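Signal recognition particle receptor FtsY (Sulfolobus acidocaldarius, PDB 5L3S) is the receptor, or docking protein, for the signal recognition particle, an SRP54-type protein that joins a helical bundle to a P-loop nucleotide-binding domain. Local coordinates at residues B[45-50]-B[72-77]; B[79-84]-B[262-267]; B[137-140]-B[144-147]; B[170-175]-B[187-192]. All blocks are in the same frame, centred on the assembly; numbering follows the deposited sequence.

The four contacts form two pairs on opposite sides of the chain's centre. Interactions 1 and 2 share helix 66-85, have centres about 12 Å apart, and are tied by a probable hydrogen bond of 2.5 Å between Asp-50 OD2 and Tyr-264 OH, so the helical bundle and the nucleotide-binding domain meet between them. Interaction 3 lies beside bound GNP, and interaction 4 packs behind it, with centres about 10 Å apart; Asp-138 OD1 packs 3.3 Å from Ala-192 CB. The Asp-138 side chain is about 4 Å from both GNP and magnesium, whereas that of Ile-189 is about 11 Å from the metal. Between interactions 2 and 4 the nearest atoms are about 17 Å apart.

Interaction 1 of 4, residues B[45-50]-B[72-77]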
loop_
_atom_site.group_PDB
_atom_site.type_symbol
_atom_site.label_atom_id
_atom_site.label_comp_id
_atom_site.label_asym_id
_atom_site.label_seq_id
_atom_site.Cartn_x
_atom_site.Cartn_y
_atom_site.Cartn_z
ATOM N N GLU B 45 16.392 -14.370 1.262
ATOM C CA GLU B 45 17.331 -15.345 1.811
ATOM C C GLU B 45 17.338 -16.677 1.037
ATOM O O GLU B 45 18.406 -17.216 0.722
ATOM C CB GLU B 45 17.053 -15.592 3.288
ATOM C CG GLU B 45 18.068 -16.520 3.937
ATOM C CD GLU B 45 17.990 -16.510 5.450
ATOM O OE1 GLU B 45 17.123 -15.792 6.001
ATOM O OE2 GLU B 45 18.801 -17.223 6.085
ATOM N N LYS B 46 16.157 -17.205 0.726
ATOM C CA LYS B 46 16.081 -18.491 0.022
ATOM C C LYS B 46 16.674 -18.380 -1.376
ATOM O O LYS B 46 17.406 -19.254 -1.818
ATOM C CB LYS B 46 14.638 -18.989 -0.063
ATOM C CG LYS B 46 14.053 -19.469 1.253
ATOM C CD LYS B 46 12.555 -19.707 1.112
ATOM C CE LYS B 46 11.951 -20.328 2.361
ATOM N NZ LYS B 46 10.456 -20.282 2.313
ATOM N N ILE B 47 16.364 -17.291 -2.066
ATOM C CA ILE B 47 16.870 -17.094 -3.418
ATOM C C ILE B 47 18.396 -17.001 -3.440
ATOM O O ILE B 47 19.060 -17.560 -4.325
ATOM C CB ILE B 47 16.230 -15.845 -4.052
ATOM C CG1 ILE B 47 14.816 -16.187 -4.519
ATOM C CG2 ILE B 47 17.052 -15.338 -5.225
ATOM C CD1 ILE B 47 14.049 -15.003 -5.023
ATOM N N LEU B 48 18.954 -16.310 -2.455
ATOM C CA LEU B 48 20.399 -16.155 -2.397
ATOM C C LEU B 48 21.096 -17.438 -1.940
ATOM O O LEU B 48 22.241 -17.710 -2.325
ATOM C CB LEU B 48 20.764 -14.985 -1.487
ATOM C CG LEU B 48 20.351 -13.627 -2.050
ATOM C CD1 LEU B 48 20.776 -12.548 -1.097
ATOM C CD2 LEU B 48 20.957 -13.403 -3.432
ATOM N N GLU B 49 20.413 -18.218 -1.107
ATOM C CA GLU B 49 20.935 -19.527 -0.718
ATOM C C GLU B 49 20.933 -20.452 -1.927
ATOM O O GLU B 49 21.864 -21.239 -2.106
ATOM C CB GLU B 49 20.116 -20.147 0.418
ATOM C CG GLU B 49 20.393 -19.559 1.792
ATOM C CD GLU B 49 21.819 -19.801 2.249
ATOM O OE1 GLU B 49 22.288 -20.958 2.154
ATOM O OE2 GLU B 49 22.475 -18.832 2.694
ATOM N N ASP B 50 19.889 -20.350 -2.754
ATOM C CA ASP B 50 19.815 -21.114 -4.004
ATOM C C ASP B 50 21.001 -20.736 -4.887
ATOM O O ASP B 50 21.665 -21.588 -5.470
ATOM C CB ASP B 50 18.518 -20.802 -4.769
ATOM C CG ASP B 50 17.287 -21.464 -4.164
ATOM O OD1 ASP B 50 17.444 -22.383 -3.332
ATOM O OD2 ASP B 50 16.153 -21.074 -4.544
ATOM N N ASN B 72 24.811 -12.130 -13.074
ATOM C CA ASN B 72 24.141 -12.669 -14.254
ATOM C C ASN B 72 23.407 -13.974 -13.973
ATOM O O ASN B 72 22.330 -14.206 -14.516
ATOM C CB ASN B 72 25.121 -12.841 -15.416
ATOM C CG ASN B 72 25.456 -11.527 -16.074
ATOM O OD1 ASN B 72 24.782 -10.520 -15.840
ATOM N ND2 ASN B 72 26.493 -11.521 -16.901
ATOM N N THR B 73 23.993 -14.827 -13.137
ATOM C CA THR B 73 23.329 -16.067 -12.737
ATOM C C THR B 73 22.014 -15.738 -12.006
ATOM O O THR B 73 20.987 -16.385 -12.227
ATOM C CB THR B 73 24.238 -16.941 -11.848
ATOM O OG1 THR B 73 25.467 -17.195 -12.534
ATOM C CG2 THR B 73 23.579 -18.270 -11.532
ATOM N N LEU B 74 22.045 -14.721 -11.150
ATOM C CA LEU B 74 20.827 -14.305 -10.443
ATOM C C LEU B 74 19.761 -13.720 -11.376
ATOM O O LEU B 74 18.575 -14.037 -11.250
ATOM C CB LEU B 74 21.143 -13.310 -9.319
ATOM C CG LEU B 74 19.909 -12.859 -8.531
ATOM C CD1 LEU B 74 19.248 -14.061 -7.881
ATOM C CD2 LEU B 74 20.263 -11.805 -7.470
ATOM N N LYS B 75 20.173 -12.854 -12.298
ATOM C CA LYS B 75 19.235 -12.265 -13.247
ATOM C C LYS B 75 18.582 -13.355 -14.081
ATOM O O LYS B 75 17.386 -13.306 -14.359
ATOM C CB LYS B 75 19.937 -11.278 -14.179
ATOM C CG LYS B 75 20.443 -10.009 -13.515
ATOM C CD LYS B 75 20.961 -9.059 -14.588
ATOM C CE LYS B 75 21.636 -7.843 -13.990
ATOM N NZ LYS B 75 22.100 -6.914 -15.062
ATOM N N LYS B 76 19.386 -14.336 -14.481
ATOM C CA LYS B 76 18.908 -15.464 -15.265
ATOM C C LYS B 76 17.962 -16.358 -14.459
ATOM O O LYS B 76 16.951 -16.821 -14.983
ATOM C CB LYS B 76 20.097 -16.258 -15.815
ATOM C CG LYS B 76 19.751 -17.605 -16.435
ATOM C CD LYS B 76 18.849 -17.468 -17.654
ATOM C CE LYS B 76 18.649 -18.818 -18.334
ATOM N NZ LYS B 76 17.686 -18.766 -19.470
ATOM N N SER B 77 18.268 -16.584 -13.181
ATOM C CA SER B 77 17.386 -17.396 -12.333
ATOM C C SER B 77 16.048 -16.703 -12.059
ATOM O O SER B 77 14.994 -17.343 -12.070
ATOM C CB SER B 77 18.058 -17.769 -11.012
ATOM O OG SER B 77 19.149 -18.653 -11.235
#
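Ile-47 and Leu-74 meet by their methyl groups, Ile-47 CG2 lying 3.7 Å from Leu-74 CD1, with the two side chains crossing at about a right angle. The torsions of both residues serve this meeting. In Ile-47 the branch methyl CG2 stands anti to the backbone N and faces the other helix, while CG1 goes to the N side. Leu-74 has its CG anti to the backbone N (chi1 -179°), which carries the isobutyl group out from its helix, and chi2 of 60° turns CD1 to one side and leaves CD2 extended. Branched aliphatic residues suit such a meeting, because each offers two separate methyls to different neighbours. The two helices, 41-55 and 66-85, belong to the helical bundle domain of the SRP54 family, and Leu-74 is shared within it: its side chain also touches Leu-30 of helix 20-36 and Leu-51. Phe-295 of helix 287-295 packs on it as well. Leu-48 starts with its CB directed away from Leu-74, yet its end bends back enough for CD2 to come within 4.4 Å of Leu-74 CD2, a looser approach. The Leu-48 side chain also touches Ile-27 and Arg-31, while Ile-47 reaches Leu-260 of helix 258-266.

Interaction 2 of 4, residues B[79-84]-B[262-267]; sequences TEILTK and LAYELK
Ala-263 O is gripped twice by Lys-267: the ammonium NZ donates a hydrogen bond of 2.9 Å, and the backbone N adds a weak one of 3.2 Å. NZ sits above the carbonyl plane, 38° out of it. Lys-267 is the first residue to leave the helix and has positive phi, and its side chain folds back over the last turn to reach this oxygen. The turn belongs to helix 258-266 of the GTPase domain, here widened into a pi-type turn, and it packs on helix 66-85, which extends from the helical bundle; the contact therefore joins the two domains of the SRP GTPase architecture. The short helical segments cross at 73°, their axes approaching to 9.2 Å. Ala-263 suits the crossing because its single methyl lets the backbones come close and serves two partners at once. Ile-81 CG2 lies 3.9 Å from Ala-263 CB, and Leu-82 CD2 rests at the same distance from that methyl. With CG2 of Ile-81 anti to its backbone N and aimed at Ala-263, CG1 lies beside the backbone N and carries CD1 to the Tyr-264 ring, which it meets obliquely, 4.3 Å from CD2 of that ring. The tyrosine hydroxyl is probably hydrogen-bonded to Asp-50 OD2 on helix 41-55, while Leu-82 also leans on Phe-290. On the helix 66-85 side, Thr-79 O accepts from both Thr-83 N and Thr-83 OG1, the hydroxyl at 2.7 Å, the two donors arriving from opposite faces of its carbonyl plane.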
loop_
_atom_site.group_PDB
_atom_site.type_symbol
_atom_site.label_atom_id
_atom_site.label_comp_id
_atom_site.label_asym_id
_atom_site.label_seq_id
_atom_site.Cartn_x
_atom_site.Cartn_y
_atom_site.Cartn_z
ATOM N N THR B 79 14.664 -14.492 -14.023
ATOM C CA THR B 79 13.940 -14.489 -15.295
ATOM C C THR B 79 13.234 -15.829 -15.525
ATOM O O THR B 79 12.094 -15.872 -15.982
ATOM C CB THR B 79 14.863 -14.160 -16.494
ATOM O OG1 THR B 79 15.500 -12.894 -16.277
ATOM C CG2 THR B 79 14.059 -14.088 -17.788
ATOM N N GLU B 80 13.912 -16.917 -15.181
ATOM C CA GLU B 80 13.336 -18.250 -15.317
ATOM C C GLU B 80 12.189 -18.517 -14.337
ATOM O O GLU B 80 11.208 -19.164 -14.699
ATOM C CB GLU B 80 14.423 -19.321 -15.197
ATOM C CG GLU B 80 15.317 -19.404 -16.426
ATOM C CD GLU B 80 16.432 -20.424 -16.284
ATOM O OE1 GLU B 80 16.631 -21.218 -17.227
ATOM O OE2 GLU B 80 17.118 -20.424 -15.240
ATOM N N ILE B 81 12.314 -18.019 -13.106
ATOM C CA ILE B 81 11.260 -18.180 -12.102
ATOM C C ILE B 81 9.964 -17.497 -12.543
ATOM O O ILE B 81 8.871 -18.026 -12.341
ATOM C CB ILE B 81 11.680 -17.608 -10.734
ATOM C CG1 ILE B 81 12.774 -18.467 -10.106
ATOM C CG2 ILE B 81 10.503 -17.563 -9.794
ATOM C CD1 ILE B 81 12.318 -19.868 -9.750
ATOM N N LEU B 82 10.102 -16.324 -13.149
ATOM C CA LEU B 82 8.960 -15.556 -13.622
ATOM C C LEU B 82 8.402 -16.085 -14.947
ATOM O O LEU B 82 7.188 -16.144 -15.139
ATOM C CB LEU B 82 9.355 -14.092 -13.766
ATOM C CG LEU B 82 9.741 -13.419 -12.446
ATOM C CD1 LEU B 82 10.424 -12.100 -12.719
ATOM C CD2 LEU B 82 8.502 -13.201 -11.568
ATOM N N THR B 83 9.291 -16.461 -15.861
ATOM C CA THR B 83 8.886 -16.968 -17.175
ATOM C C THR B 83 8.100 -18.278 -17.067
ATOM O O THR B 83 7.131 -18.494 -17.795
ATOM C CB THR B 83 10.103 -17.133 -18.106
ATOM O OG1 THR B 83 10.727 -15.857 -18.294
ATOM C CG2 THR B 83 9.692 -17.691 -19.474
ATOM N N LYS B 84 8.499 -19.131 -16.130
ATOM C CA LYS B 84 7.833 -20.415 -15.918
ATOM C C LYS B 84 6.414 -20.255 -15.362
ATOM O O LYS B 84 5.544 -21.098 -15.597
ATOM C CB LYS B 84 8.670 -21.293 -14.984
ATOM C CG LYS B 84 8.101 -22.676 -14.746
ATOM C CD LYS B 84 8.913 -23.454 -13.717
ATOM C CE LYS B 84 8.311 -24.833 -13.486
ATOM N NZ LYS B 84 9.049 -25.604 -12.449
ATOM N N LEU B 262 5.727 -13.742 -5.231
ATOM C CA LEU B 262 4.519 -14.428 -5.677
ATOM C C LEU B 262 4.831 -15.661 -6.522
ATOM O O LEU B 262 4.274 -16.738 -6.305
ATOM C CB LEU B 262 3.665 -13.474 -6.502
ATOM C CG LEU B 262 2.873 -12.432 -5.740
ATOM C CD1 LEU B 262 2.262 -11.469 -6.733
ATOM C CD2 LEU B 262 1.811 -13.150 -4.950
ATOM N N ALA B 263 5.715 -15.488 -7.496
ATOM C CA ALA B 263 6.117 -16.593 -8.350
ATOM C C ALA B 263 6.886 -17.633 -7.547
ATOM O O ALA B 263 6.611 -18.829 -7.644
ATOM C CB ALA B 263 6.956 -16.087 -9.508
ATOM N N TYR B 264 7.840 -17.172 -6.742
ATOM C CA TYR B 264 8.726 -18.082 -6.023
ATOM C C TYR B 264 7.985 -18.875 -4.941
ATOM O O TYR B 264 8.144 -20.087 -4.845
ATOM C CB TYR B 264 9.926 -17.319 -5.431
ATOM C CG TYR B 264 11.003 -18.194 -4.852
ATOM C CD1 TYR B 264 10.972 -18.586 -3.520
ATOM C CD2 TYR B 264 12.062 -18.636 -5.641
ATOM C CE1 TYR B 264 11.965 -19.393 -2.992
ATOM C CE2 TYR B 264 13.053 -19.433 -5.123
ATOM C CZ TYR B 264 13.001 -19.812 -3.802
ATOM O OH TYR B 264 13.997 -20.616 -3.298
ATOM N N GLU B 265 7.174 -18.194 -4.140
ATOM C CA GLU B 265 6.443 -18.830 -3.041
ATOM C C GLU B 265 5.110 -19.476 -3.415
ATOM O O GLU B 265 4.788 -20.554 -2.924
ATOM C CB GLU B 265 6.157 -17.810 -1.934
ATOM C CG GLU B 265 7.360 -17.443 -1.129
ATOM C CD GLU B 265 7.875 -18.619 -0.345
ATOM O OE1 GLU B 265 7.043 -19.326 0.264
ATOM O OE2 GLU B 265 9.101 -18.840 -0.348
ATOM N N LEU B 266 4.324 -18.797 -4.244
ATOM C CA LEU B 266 2.926 -19.180 -4.450
ATOM C C LEU B 266 2.621 -19.680 -5.858
ATOM O O LEU B 266 1.497 -20.093 -6.134
ATOM C CB LEU B 266 2.007 -18.001 -4.132
ATOM C CG LEU B 266 2.159 -17.426 -2.721
ATOM C CD1 LEU B 266 1.237 -16.236 -2.514
ATOM C CD2 LEU B 266 1.897 -18.512 -1.702
ATOM N N LYS B 267 3.624 -19.638 -6.732
ATOM C CA LYS B 267 3.437 -19.948 -8.145
ATOM C C LYS B 267 2.296 -19.150 -8.756
ATOM O O LYS B 267 1.528 -19.681 -9.555
ATOM C CB LYS B 267 3.222 -21.457 -8.374
ATOM C CG LYS B 267 4.452 -22.301 -8.069
ATOM C CD LYS B 267 5.673 -21.667 -8.705
ATOM C CE LYS B 267 6.962 -22.065 -8.007
ATOM N NZ LYS B 267 8.080 -21.172 -8.421
#

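Interaction 3 of 4, residues B[137-140]-B[144-147]. With GOL (glycerol), chain U.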
loop_
_atom_site.group_PDB
_atom_site.type_symbol
_atom_site.label_atom_id
_atom_site.label_comp_id
_atom_site.label_asym_id
_atom_site.label_seq_id
_atom_site.Cartn_x
_atom_site.Cartn_y
_atom_site.Cartn_z
ATOM N N SER B 137 -20.477 -4.332 -7.285
ATOM C CA SER B 137 -20.707 -5.214 -6.140
ATOM C C SER B 137 -20.001 -4.796 -4.831
ATOM O O SER B 137 -19.979 -5.565 -3.880
ATOM C CB SER B 137 -20.385 -6.669 -6.502
ATOM O OG SER B 137 -21.425 -7.240 -7.291
ATOM N N ASP B 138 -19.419 -3.594 -4.797
ATOM C CA ASP B 138 -19.113 -2.932 -3.515
ATOM C C ASP B 138 -20.345 -2.145 -3.113
ATOM O O ASP B 138 -20.572 -1.041 -3.607
ATOM C CB ASP B 138 -17.933 -1.971 -3.639
ATOM C CG ASP B 138 -17.616 -1.230 -2.328
ATOM O OD1 ASP B 138 -18.396 -1.300 -1.353
ATOM O OD2 ASP B 138 -16.567 -0.552 -2.289
ATOM N N THR B 139 -21.137 -2.711 -2.215
ATOM C CA THR B 139 -22.376 -2.071 -1.798
ATOM C C THR B 139 -22.208 -1.469 -0.404
ATOM O O THR B 139 -23.180 -1.075 0.244
ATOM C CB THR B 139 -23.540 -3.080 -1.762
ATOM O OG1 THR B 139 -23.218 -4.132 -0.846
ATOM C CG2 THR B 139 -23.765 -3.701 -3.151
ATOM N N PHE B 140 -20.976 -1.395 0.063
ATOM C CA PHE B 140 -20.729 -0.927 1.432
ATOM C C PHE B 140 -20.131 0.471 1.525
ATOM O O PHE B 140 -20.618 1.323 2.275
ATOM C CB PHE B 140 -19.829 -1.902 2.200
ATOM C CG PHE B 140 -19.283 -1.333 3.493
ATOM C CD1 PHE B 140 -20.018 -1.415 4.665
ATOM C CD2 PHE B 140 -18.043 -0.702 3.530
ATOM C CE1 PHE B 140 -19.530 -0.873 5.856
ATOM C CE2 PHE B 140 -17.555 -0.158 4.708
ATOM C CZ PHE B 140 -18.295 -0.255 5.873
ATOM N N ALA B 144 -19.172 4.228 -3.345
ATOM C CA ALA B 144 -18.540 3.183 -4.156
ATOM C C ALA B 144 -19.258 3.040 -5.494
ATOM O O ALA B 144 -18.630 2.863 -6.529
ATOM C CB ALA B 144 -18.546 1.829 -3.415
ATOM N N GLN B 145 -20.580 3.130 -5.485
ATOM C CA GLN B 145 -21.288 3.005 -6.762
ATOM C C GLN B 145 -21.151 4.268 -7.618
ATOM O O GLN B 145 -21.039 4.170 -8.829
ATOM C CB GLN B 145 -22.758 2.559 -6.574
ATOM C CG GLN B 145 -22.882 1.103 -6.049
ATOM C CD GLN B 145 -24.240 0.446 -6.319
ATOM O OE1 GLN B 145 -25.265 1.127 -6.433
ATOM N NE2 GLN B 145 -24.246 -0.893 -6.419
ATOM N N GLU B 146 -21.145 5.447 -6.991
ATOM C CA GLU B 146 -20.996 6.723 -7.720
ATOM C C GLU B 146 -19.627 6.822 -8.407
ATOM O O GLU B 146 -19.507 7.361 -9.518
ATOM C CB GLU B 146 -21.174 7.934 -6.794
ATOM C CG GLU B 146 -22.607 8.196 -6.267
ATOM C CD GLU B 146 -22.974 7.374 -5.035
ATOM O OE1 GLU B 146 -22.272 6.388 -4.720
ATOM O OE2 GLU B 146 -23.993 7.699 -4.389
ATOM N N GLN B 147 -18.597 6.340 -7.718
ATOM C CA GLN B 147 -17.245 6.311 -8.250
ATOM C C GLN B 147 -17.222 5.479 -9.548
ATOM O O GLN B 147 -16.690 5.911 -10.576
ATOM C CB GLN B 147 -16.293 5.690 -7.207
ATOM C CG GLN B 147 -14.795 5.770 -7.578
ATOM C CD GLN B 147 -13.891 4.963 -6.646
ATOM O OE1 GLN B 147 -14.357 4.303 -5.709
ATOM N NE2 GLN B 147 -12.584 5.025 -6.896
HETATM C C1 GOL U . -22.909 4.294 -2.286
HETATM O O1 GOL U . -22.471 3.788 -3.528
HETATM C C2 GOL U . -23.116 3.111 -1.350
HETATM O O2 GOL U . -22.023 2.225 -1.494
HETATM C C3 GOL U . -23.207 3.609 0.086
HETATM O O3 GOL U . -23.486 2.530 0.953
#
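With chi1 of 178°, Asp-138 places its CG anti to the backbone N, laying the carboxylate beside the Ala-144 methyl; OD2 comes to 3.3 Å of Ala-144 CB. A chi2 of -10° turns OD1 to the backbone that follows, where it accepts from Phe-140 N at 2.9 Å, an Asx turn, and also from Arg-141 N. Two amides thus fix the rotation of the carboxylate. Alanine suits the facing position, since a single methyl fits closely against the acid. The run from Asp-138 to Ala-144 reads DTFRAAA, a signature of SRP54-type proteins that links strand 132-137 to helix 144-155. Gln-145 lays its CG 4.0 Å from Asp-138 O and sends NE2 to the carbonyls of Ala-136 and Arg-161, spanning loop and strand. At the start of the helix a glycerol, probably from the crystallisation liquor, uses O1 to accept from Gln-145 N at 2.8 Å and to donate to Glu-146 OE1 at 2.9 Å. Asp-138 and Gln-147 belong to the GNP pocket, and Gln-147 NE2 is hydrogen-bonded to GNP O2A. Anchored through OD1, the Asp-138 side chain is held in a set orientation near GNP and magnesium.

Interaction 4 of 4, residues B[170-175]-B[187-192]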
loop_
_atom_site.group_PDB
_atom_site.type_symbol
_atom_site.label_atom_id
_atom_site.label_comp_id
_atom_site.label_asym_id
_atom_site.label_seq_id
_atom_site.Cartn_x
_atom_site.Cartn_y
_atom_site.Cartn_z
ATOM N N SER B 170 -26.313 -10.322 -5.125
ATOM C CA SER B 170 -27.501 -10.029 -5.905
ATOM C C SER B 170 -27.116 -9.111 -7.066
ATOM O O SER B 170 -27.590 -9.296 -8.187
ATOM C CB SER B 170 -28.567 -9.367 -5.026
ATOM O OG SER B 170 -29.595 -8.802 -5.823
ATOM N N VAL B 171 -26.248 -8.134 -6.798
ATOM C CA VAL B 171 -25.777 -7.241 -7.861
ATOM C C VAL B 171 -25.044 -8.035 -8.955
ATOM O O VAL B 171 -25.304 -7.853 -10.146
ATOM C CB VAL B 171 -24.868 -6.108 -7.336
ATOM C CG1 VAL B 171 -24.396 -5.225 -8.499
ATOM C CG2 VAL B 171 -25.599 -5.254 -6.295
ATOM N N ALA B 172 -24.145 -8.928 -8.546
ATOM C CA ALA B 172 -23.394 -9.756 -9.499
ATOM C C ALA B 172 -24.294 -10.690 -10.296
ATOM O O ALA B 172 -24.134 -10.841 -11.514
ATOM C CB ALA B 172 -22.283 -10.550 -8.776
ATOM N N PHE B 173 -25.233 -11.330 -9.607
ATOM C CA PHE B 173 -26.212 -12.185 -10.252
ATOM C C PHE B 173 -26.984 -11.435 -11.350
ATOM O O PHE B 173 -27.129 -11.947 -12.464
ATOM C CB PHE B 173 -27.173 -12.778 -9.215
ATOM C CG PHE B 173 -28.167 -13.747 -9.788
ATOM C CD1 PHE B 173 -27.867 -15.098 -9.875
ATOM C CD2 PHE B 173 -29.404 -13.313 -10.228
ATOM C CE1 PHE B 173 -28.790 -16.002 -10.408
ATOM C CE2 PHE B 173 -30.330 -14.208 -10.764
ATOM C CZ PHE B 173 -30.020 -15.554 -10.852
ATOM N N ASP B 174 -27.456 -10.227 -11.038
ATOM C CA ASP B 174 -28.212 -9.411 -11.989
ATOM C C ASP B 174 -27.353 -8.995 -13.175
ATOM O O ASP B 174 -27.815 -8.974 -14.304
ATOM C CB ASP B 174 -28.749 -8.150 -11.309
ATOM C CG ASP B 174 -29.959 -8.416 -10.437
ATOM O OD1 ASP B 174 -30.345 -9.597 -10.274
ATOM O OD2 ASP B 174 -30.519 -7.432 -9.914
ATOM N N ALA B 175 -26.103 -8.640 -12.894
ATOM C CA ALA B 175 -25.157 -8.250 -13.933
ATOM C C ALA B 175 -24.896 -9.389 -14.917
ATOM O O ALA B 175 -24.914 -9.195 -16.122
ATOM C CB ALA B 175 -23.844 -7.806 -13.296
ATOM N N VAL B 187 -18.084 -9.687 -18.143
ATOM C CA VAL B 187 -18.538 -9.001 -16.939
ATOM C C VAL B 187 -17.373 -8.825 -15.956
ATOM O O VAL B 187 -16.656 -9.784 -15.667
ATOM C CB VAL B 187 -19.657 -9.785 -16.234
ATOM C CG1 VAL B 187 -19.998 -9.139 -14.858
ATOM C CG2 VAL B 187 -20.872 -9.863 -17.124
ATOM N N LEU B 188 -17.198 -7.603 -15.446
ATOM C CA LEU B 188 -16.162 -7.311 -14.449
ATOM C C LEU B 188 -16.833 -6.971 -13.138
ATOM O O LEU B 188 -17.601 -6.027 -13.081
ATOM C CB LEU B 188 -15.311 -6.112 -14.890
ATOM C CG LEU B 188 -14.675 -6.284 -16.265
ATOM C CD1 LEU B 188 -13.872 -5.059 -16.631
ATOM C CD2 LEU B 188 -13.792 -7.501 -16.240
ATOM N N ILE B 189 -16.524 -7.728 -12.087
ATOM C CA ILE B 189 -17.155 -7.543 -10.789
ATOM C C ILE B 189 -16.245 -6.789 -9.821
ATOM O O ILE B 189 -15.159 -7.263 -9.493
ATOM C CB ILE B 189 -17.553 -8.907 -10.186
ATOM C CG1 ILE B 189 -18.483 -9.643 -11.175
ATOM C CG2 ILE B 189 -18.231 -8.711 -8.827
ATOM C CD1 ILE B 189 -18.759 -11.099 -10.831
ATOM N N ASP B 190 -16.681 -5.606 -9.395
ATOM C CA ASP B 190 -15.953 -4.849 -8.370
ATOM C C ASP B 190 -16.419 -5.349 -7.018
ATOM O O ASP B 190 -17.590 -5.683 -6.858
ATOM C CB ASP B 190 -16.243 -3.342 -8.514
ATOM C CG ASP B 190 -15.185 -2.453 -7.817
ATOM O OD1 ASP B 190 -14.188 -2.995 -7.295
ATOM O OD2 ASP B 190 -15.354 -1.214 -7.825
ATOM N N THR B 191 -15.520 -5.393 -6.033
ATOM C CA THR B 191 -15.907 -5.799 -4.690
ATOM C C THR B 191 -15.326 -4.822 -3.683
ATOM O O THR B 191 -14.332 -4.138 -3.964
ATOM C CB THR B 191 -15.420 -7.248 -4.329
ATOM O OG1 THR B 191 -13.987 -7.282 -4.245
ATOM C CG2 THR B 191 -15.896 -8.268 -5.345
ATOM N N ALA B 192 -15.957 -4.728 -2.517
ATOM C CA ALA B 192 -15.414 -3.866 -1.465
ATOM C C ALA B 192 -14.042 -4.334 -0.968
ATOM O O ALA B 192 -13.717 -5.523 -1.001
ATOM C CB ALA B 192 -16.385 -3.761 -0.305
#
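Ala-172 and Ile-189 make one of the two touches between segments 170-175 and 187-192, on helix 168-181 and strand 186-191, with Ala-172 CB 4.1 Å from Ile-189 CD1. Ile-189 reaches that far because CG1 is anti to the carbonyl carbon (chi1 -57°) and chi2 is nearly trans at 170°, which stretches the ethyl arm toward the helix. One helical turn on, Ala-175 is met by both methyls of Val-187: Val-187 CG1 lies 4.4 Å from Ala-175 CB, and Val-187 CG2 lies 4.2 Å from Ala-175 O. Small alanines on the helix allow it to lie close, and beta-branched residues suit the strand, whose alternation turns Val-187 and Ile-189 to the same face. The next shell is the parallel sheet of the P-loop fold: backbone hydrogen bonds tie Val-187 and Ile-189 to strand 102-107 and Leu-188 to strand 132-137. Helix 168-181 runs between strands 158-160 and 186-191 in a beta-alpha-beta crossover, covering this face; Leu-188 and Asp-190 point to the other, toward helix 114-127. Farther along, the strand runs into the DTAGR sequence of this family, where Asp-190 OD2 is hydrogen-bonded to Thr-115 OG1 in the probable P-loop and Thr-191 OG1 to Phe-106 O. The touching groups are almost wholly aliphatic and buried, so the helix is probably seated by shape and exclusion of water, whereas the side-chain polar bonds of Asp-190 and Thr-191 come at the far end of the strand.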